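Local coordinates for putative cytoplasmic protein (Salmonella typhimurium, PDB 2GK3), which is of unknown function but probably adopts a class I glutamine amidotransferase-like fold and assembles as a hexamer in the bacterial cytoplasm, at residues L11-I16 and V54-M59; L144-P149 and V193-A198. All coordinates share one frame; numbering follows the deposited sequence.

Contact 1 of 2, residues L11-I16 and V54-M59; sequences LKVLFI and VDIDYM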
loop_
_atom_site.group_PDB
_atom_site.type_symbol
_atom_site.label_atom_id
_atom_site.label_comp_id
_atom_site.label_asym_id
_atom_site.label_seq_id
_atom_site.Cartn_x
_atom_site.Cartn_y
_atom_site.Cartn_z
ATOM N N LEU E 11 -23.629 -29.237 20.650
ATOM C CA LEU E 11 -23.552 -27.814 20.270
ATOM C C LEU E 11 -23.250 -27.534 18.824
ATOM O O LEU E 11 -22.251 -28.001 18.283
ATOM C CB LEU E 11 -22.492 -27.070 21.080
ATOM C CG LEU E 11 -22.352 -27.185 22.589
ATOM C CD1 LEU E 11 -21.209 -26.271 23.011
ATOM C CD2 LEU E 11 -23.658 -26.846 23.330
ATOM N N LYS E 12 -24.102 -26.715 18.221
ATOM C CA LYS E 12 -23.848 -26.168 16.904
ATOM C C LYS E 12 -23.389 -24.732 17.108
ATOM O O LYS E 12 -24.159 -23.886 17.588
ATOM C CB LYS E 12 -25.118 -26.220 16.067
ATOM C CG LYS E 12 -24.861 -26.155 14.581
ATOM C CD LYS E 12 -26.156 -25.989 13.799
ATOM C CE LYS E 12 -26.097 -26.743 12.466
ATOM N NZ LYS E 12 -24.878 -26.431 11.633
ATOM N N VAL E 13 -22.132 -24.461 16.774
ATOM C CA VAL E 13 -21.531 -23.136 16.999
ATOM C C VAL E 13 -21.034 -22.509 15.692
ATOM O O VAL E 13 -20.371 -23.176 14.901
ATOM C CB VAL E 13 -20.372 -23.223 18.022
ATOM C CG1 VAL E 13 -19.620 -21.872 18.158
ATOM C CG2 VAL E 13 -20.886 -23.703 19.371
ATOM N N LEU E 14 -21.361 -21.234 15.476
ATOM C CA LEU E 14 -20.842 -20.452 14.354
ATOM C C LEU E 14 -19.606 -19.693 14.824
ATOM O O LEU E 14 -19.692 -18.872 15.723
ATOM C CB LEU E 14 -21.908 -19.462 13.866
ATOM C CG LEU E 14 -21.990 -18.971 12.413
ATOM C CD1 LEU E 14 -22.408 -17.524 12.398
ATOM C CD2 LEU E 14 -20.708 -19.146 11.591
ATOM N N PHE E 15 -18.450 -19.976 14.243
ATOM C CA PHE E 15 -17.229 -19.285 14.641
ATOM C C PHE E 15 -16.847 -18.270 13.555
ATOM O O PHE E 15 -16.525 -18.655 12.430
ATOM C CB PHE E 15 -16.098 -20.292 14.891
ATOM C CG PHE E 15 -14.857 -19.682 15.526
ATOM C CD1 PHE E 15 -14.555 -19.925 16.857
ATOM C CD2 PHE E 15 -13.996 -18.872 14.781
ATOM C CE1 PHE E 15 -13.424 -19.360 17.439
ATOM C CE2 PHE E 15 -12.868 -18.305 15.352
ATOM C CZ PHE E 15 -12.578 -18.545 16.675
ATOM N N ILE E 16 -16.898 -16.978 13.886
ATOM C CA ILE E 16 -16.619 -15.931 12.924
ATOM C C ILE E 16 -15.266 -15.255 13.165
ATOM O O ILE E 16 -14.930 -14.846 14.284
ATOM C CB ILE E 16 -17.734 -14.875 12.884
ATOM C CG1 ILE E 16 -19.122 -15.534 12.843
ATOM C CG2 ILE E 16 -17.551 -13.961 11.695
ATOM C CD1 ILE E 16 -20.301 -14.539 12.950
ATOM N N VAL E 54 -17.925 -30.354 19.383
ATOM C CA VAL E 54 -18.691 -29.219 18.898
ATOM C C VAL E 54 -18.797 -29.270 17.376
ATOM O O VAL E 54 -17.797 -29.428 16.673
ATOM C CB VAL E 54 -18.107 -27.846 19.384
ATOM C CG1 VAL E 54 -18.946 -26.672 18.862
ATOM C CG2 VAL E 54 -17.999 -27.800 20.909
ATOM N N ASP E 55 -20.027 -29.147 16.891
ATOM C CA ASP E 55 -20.330 -28.995 15.478
ATOM C C ASP E 55 -20.076 -27.535 15.048
ATOM O O ASP E 55 -20.908 -26.660 15.280
ATOM C CB ASP E 55 -21.798 -29.426 15.249
ATOM C CG ASP E 55 -22.263 -29.289 13.799
ATOM O OD1 ASP E 55 -21.440 -29.058 12.880
ATOM O OD2 ASP E 55 -23.498 -29.408 13.587
ATOM N N ILE E 56 -18.928 -27.274 14.421
ATOM C CA ILE E 56 -18.530 -25.892 14.048
ATOM C C ILE E 56 -18.780 -25.529 12.574
ATOM O O ILE E 56 -18.433 -26.301 11.684
ATOM C CB ILE E 56 -17.027 -25.637 14.324
ATOM C CG1 ILE E 56 -16.688 -25.725 15.814
ATOM C CG2 ILE E 56 -16.594 -24.283 13.752
ATOM C CD1 ILE E 56 -16.735 -24.386 16.553
ATOM N N ASP E 57 -19.387 -24.365 12.324
ATOM C CA ASP E 57 -19.276 -23.700 11.032
ATOM C C ASP E 57 -18.255 -22.569 11.135
ATOM O O ASP E 57 -18.364 -21.694 11.995
ATOM C CB ASP E 57 -20.616 -23.124 10.587
ATOM C CG ASP E 57 -21.584 -24.194 10.116
ATOM O OD1 ASP E 57 -21.230 -25.398 10.124
ATOM O OD2 ASP E 57 -22.718 -23.826 9.758
ATOM N N TYR E 58 -17.262 -22.600 10.263
ATOM C CA TYR E 58 -16.255 -21.568 10.235
ATOM C C TYR E 58 -16.557 -20.525 9.162
ATOM O O TYR E 58 -16.735 -20.847 7.982
ATOM C CB TYR E 58 -14.866 -22.155 10.019
ATOM C CG TYR E 58 -13.787 -21.109 10.065
ATOM C CD1 TYR E 58 -13.771 -20.143 11.075
ATOM C CD2 TYR E 58 -12.775 -21.085 9.122
ATOM C CE1 TYR E 58 -12.790 -19.170 11.125
ATOM C CE2 TYR E 58 -11.776 -20.122 9.178
ATOM C CZ TYR E 58 -11.798 -19.162 10.185
ATOM O OH TYR E 58 -10.819 -18.193 10.238
HETATM N N MSE E 59 -16.610 -19.269 9.590
HETATM C CA MSE E 59 -16.869 -18.174 8.684
HETATM C C MSE E 59 -15.740 -17.153 8.786
HETATM O O MSE E 59 -15.764 -16.277 9.660
HETATM C CB MSE E 59 -18.224 -17.547 8.984
HETATM C CG MSE E 59 -18.634 -16.480 7.982
HETATM SE SE MSE E 59 -20.331 -15.634 8.412
HETATM C CE MSE E 59 -21.532 -17.117 8.002
HETATM O O HOH W 1 -22.599 -25.433 12.660
#
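The rings of F15 and Y58 meet obliquely, with CD2 of F15 3.9 Å from CE1 of Y58. The backbone oxygen of F15 also lies oblique to the tyrosine ring, 3.4 Å from Y58 CD1. Strand register pairs the two residues and so puts both side chains on one face; their matching first torsions, with CG anti to the backbone N (chi1 -171° for F15 and -177° for Y58), lean the rings the same way. Phenylalanine suits the buried site, whereas tyrosine can fill space and still give its OH to the carbonyl of G17.

V13 and I56 share this apolar side, their side chains lying alongside each other. Beneath these side chains the two strands pair in parallel, their directions 23° apart. V13 and F15 turn their N and O atoms to the partner strand: V13 N bonds D55 O at 2.9 Å, D57 N returns to V13 O, and F15 N reaches D57 O at 2.8 Å, almost straight.

The other face is polar at the N-terminal end. K12 runs beside D55, then bends at its last two torsions to bring NZ between two carboxylates, 3.8 Å from D55 OD2 and 3.9 Å from D57 OD2. Both are long salt bridges; NZ also donates to a water at 2.7 Å. D57 OD2 has a second partner in the hydroxyl of Y78. Further along, L14 CD2 sits against M59 CB at 3.9 Å.

Parallel strands 55-59, 12-16 and 80-84 lie side by side, L14 and I16 bonding to the last; helix 43-51 covers the F15 and Y58 face through L45, L46 and L49, and L11 rests on helix 242-253, consistent with the alpha/beta core of a class I glutamine amidotransferase-like domain.

Contact 2 of 2, residues L144-P149 and V193-A198; sequences LAEVLP and VARDDA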
loop_
_atom_site.group_PDB
_atom_site.type_symbol
_atom_site.label_atom_id
_atom_site.label_comp_id
_atom_site.label_asym_id
_atom_site.label_seq_id
_atom_site.Cartn_x
_atom_site.Cartn_y
_atom_site.Cartn_z
ATOM N N LEU E 144 -23.921 -3.365 19.167
ATOM C CA LEU E 144 -23.533 -4.577 19.882
ATOM C C LEU E 144 -22.973 -4.312 21.297
ATOM O O LEU E 144 -22.947 -5.213 22.125
ATOM C CB LEU E 144 -22.502 -5.380 19.053
ATOM C CG LEU E 144 -22.430 -6.894 19.290
ATOM C CD1 LEU E 144 -23.768 -7.587 18.913
ATOM C CD2 LEU E 144 -21.243 -7.546 18.542
ATOM N N ALA E 145 -22.490 -3.097 21.553
ATOM C CA ALA E 145 -21.942 -2.741 22.871
ATOM C C ALA E 145 -22.900 -3.119 24.034
ATOM O O ALA E 145 -22.482 -3.736 25.008
ATOM C CB ALA E 145 -21.536 -1.247 22.915
ATOM N N GLU E 146 -24.187 -2.799 23.901
ATOM C CA GLU E 146 -25.176 -3.128 24.951
ATOM C C GLU E 146 -25.395 -4.614 25.187
ATOM O O GLU E 146 -25.953 -4.996 26.219
ATOM C CB GLU E 146 -26.541 -2.488 24.655
ATOM C CG GLU E 146 -26.586 -0.990 24.865
ATOM C CD GLU E 146 -26.496 -0.584 26.330
ATOM O OE1 GLU E 146 -26.732 -1.436 27.208
ATOM O OE2 GLU E 146 -26.187 0.595 26.599
ATOM N N VAL E 147 -24.990 -5.450 24.233
ATOM C CA VAL E 147 -25.168 -6.897 24.370
ATOM C C VAL E 147 -24.041 -7.491 25.221
ATOM O O VAL E 147 -24.248 -8.494 25.910
ATOM C CB VAL E 147 -25.297 -7.627 22.984
ATOM C CG1 VAL E 147 -25.384 -9.139 23.148
ATOM C CG2 VAL E 147 -26.515 -7.127 22.213
ATOM N N LEU E 148 -22.866 -6.869 25.201
ATOM C CA LEU E 148 -21.682 -7.485 25.841
ATOM C C LEU E 148 -21.671 -7.252 27.349
ATOM O O LEU E 148 -22.182 -6.234 27.814
ATOM C CB LEU E 148 -20.369 -7.000 25.187
ATOM C CG LEU E 148 -20.299 -7.143 23.654
ATOM C CD1 LEU E 148 -19.051 -6.462 23.129
ATOM C CD2 LEU E 148 -20.398 -8.618 23.146
ATOM N N PRO E 149 -21.115 -8.208 28.125
ATOM C CA PRO E 149 -21.121 -8.039 29.578
ATOM C C PRO E 149 -19.954 -7.182 30.109
ATOM O O PRO E 149 -19.646 -7.215 31.308
ATOM C CB PRO E 149 -21.016 -9.478 30.077
ATOM C CG PRO E 149 -20.190 -10.145 29.064
ATOM C CD PRO E 149 -20.510 -9.494 27.740
ATOM N N VAL E 193 -13.975 -2.991 31.367
ATOM C CA VAL E 193 -14.530 -2.972 32.699
ATOM C C VAL E 193 -15.768 -3.876 32.666
ATOM O O VAL E 193 -16.640 -3.717 31.800
ATOM C CB VAL E 193 -14.903 -1.526 33.130
ATOM C CG1 VAL E 193 -15.572 -1.537 34.496
ATOM C CG2 VAL E 193 -13.644 -0.609 33.136
ATOM N N ALA E 194 -15.828 -4.836 33.584
ATOM C CA ALA E 194 -17.014 -5.685 33.697
ATOM C C ALA E 194 -18.255 -4.849 34.059
ATOM O O ALA E 194 -18.169 -3.957 34.891
ATOM C CB ALA E 194 -16.781 -6.754 34.738
ATOM N N ARG E 195 -19.401 -5.128 33.437
ATOM C CA ARG E 195 -20.657 -4.549 33.924
ATOM C C ARG E 195 -20.840 -5.038 35.380
ATOM O O ARG E 195 -20.517 -6.198 35.674
ATOM C CB ARG E 195 -21.827 -4.928 33.009
ATOM C CG ARG E 195 -21.760 -4.251 31.632
ATOM C CD ARG E 195 -22.978 -4.516 30.737
ATOM N NE ARG E 195 -22.789 -3.965 29.380
ATOM C CZ ARG E 195 -22.969 -2.686 29.062
ATOM N NH1 ARG E 195 -23.360 -1.821 29.999
ATOM N NH2 ARG E 195 -22.759 -2.259 27.817
ATOM N N ASP E 196 -21.300 -4.179 36.304
ATOM C CA ASP E 196 -21.384 -4.609 37.731
ATOM C C ASP E 196 -22.518 -5.634 37.911
ATOM O O ASP E 196 -22.823 -6.116 38.975
ATOM C CB ASP E 196 -21.404 -3.437 38.746
ATOM C CG ASP E 196 -22.628 -2.525 38.627
ATOM O OD1 ASP E 196 -22.582 -1.421 39.245
ATOM O OD2 ASP E 196 -23.622 -2.868 37.954
ATOM N N ASP E 197 -23.066 -5.963 36.763
ATOM C CA ASP E 197 -24.113 -6.910 36.508
ATOM C C ASP E 197 -23.540 -8.317 36.295
ATOM O O ASP E 197 -24.186 -9.334 36.561
ATOM C CB ASP E 197 -24.697 -6.442 35.157
ATOM C CG ASP E 197 -26.142 -6.471 35.156
ATOM O OD1 ASP E 197 -26.759 -6.034 34.176
ATOM O OD2 ASP E 197 -26.663 -6.943 36.185
ATOM N N ALA E 198 -22.329 -8.348 35.750
ATOM C CA ALA E 198 -21.758 -9.539 35.164
ATOM C C ALA E 198 -20.894 -10.303 36.155
ATOM O O ALA E 198 -20.580 -9.796 37.225
ATOM C CB ALA E 198 -20.950 -9.156 33.952
HETATM O O HOH W 2 -23.207 0.349 27.337
#
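The carbonyl oxygen of A145 is gripped twice: R195 NH2 donates to A145 O at 3.2 Å, and L148 N reaches the same atom from the opposite face of the carbonyl plane. R195 NH2 lies well above that plane, while the oxygen itself lies close to the guanidinium plane. One step along the side chain, R195 NE gives a shorter bond of 2.8 Å to L148 O, directed nearly along the carbonyl axis. The two carbonyls thus grip one edge of the guanidinium and fix its rotation, a task for which arginine, with several coplanar donors, is well suited. Its chain reaches there by running extended from CG to NE, with CG anti to the carbonyl carbon (chi1 -69°).

The 144-147 turn, with helical backbone angles, presents the carbonyl of A145, and L148 just after it presents its own. The turn lies in the loop between strands 120-124 and 150-151, and P149 leads into the latter, which pairs antiparallel with strand 185-194. V193 is backbone-bonded to I151 in that pairing, and just past the strand end R195 N donates to P149 O at 3.0 Å. Beyond it, A198 N closes a beta turn onto R195 O at 2.8 Å. This brings the small methyl of A198 to 3.9 Å from P149 CB, where both also touch V211; P149 packs further on T220 and C222.

Toward solvent, E146 sets OE1 over one face of the guanidinium, 4.1 Å from R195 NH2, an attraction of charges without a directed N-H. A water in the guanidinium plane accepts from R195 NH2 at 2.7 Å and donates weakly to E146 OE2.

The two contacts lie in different regions of one chain, their centres about 23 Å apart and their nearest atoms about 9 Å apart. Contact 1 joins two regular strands by repeated backbone bonds, with a buried apolar face under helix 43-51 and a more open charged face. Contact 2 ties a loop to the end of strand 185-194 at a loop edge, where exposed E146 and a water meet R195, with L148 and P149 buried on its inner side. K12 meets its aspartates in two long salt bridges, whereas R195 donates all three hydrogen bonds between its segments, to carbonyls, and is drawn to E146 by charge alone. Contact 1 buries 650 Å² against 243 Å² in contact 2.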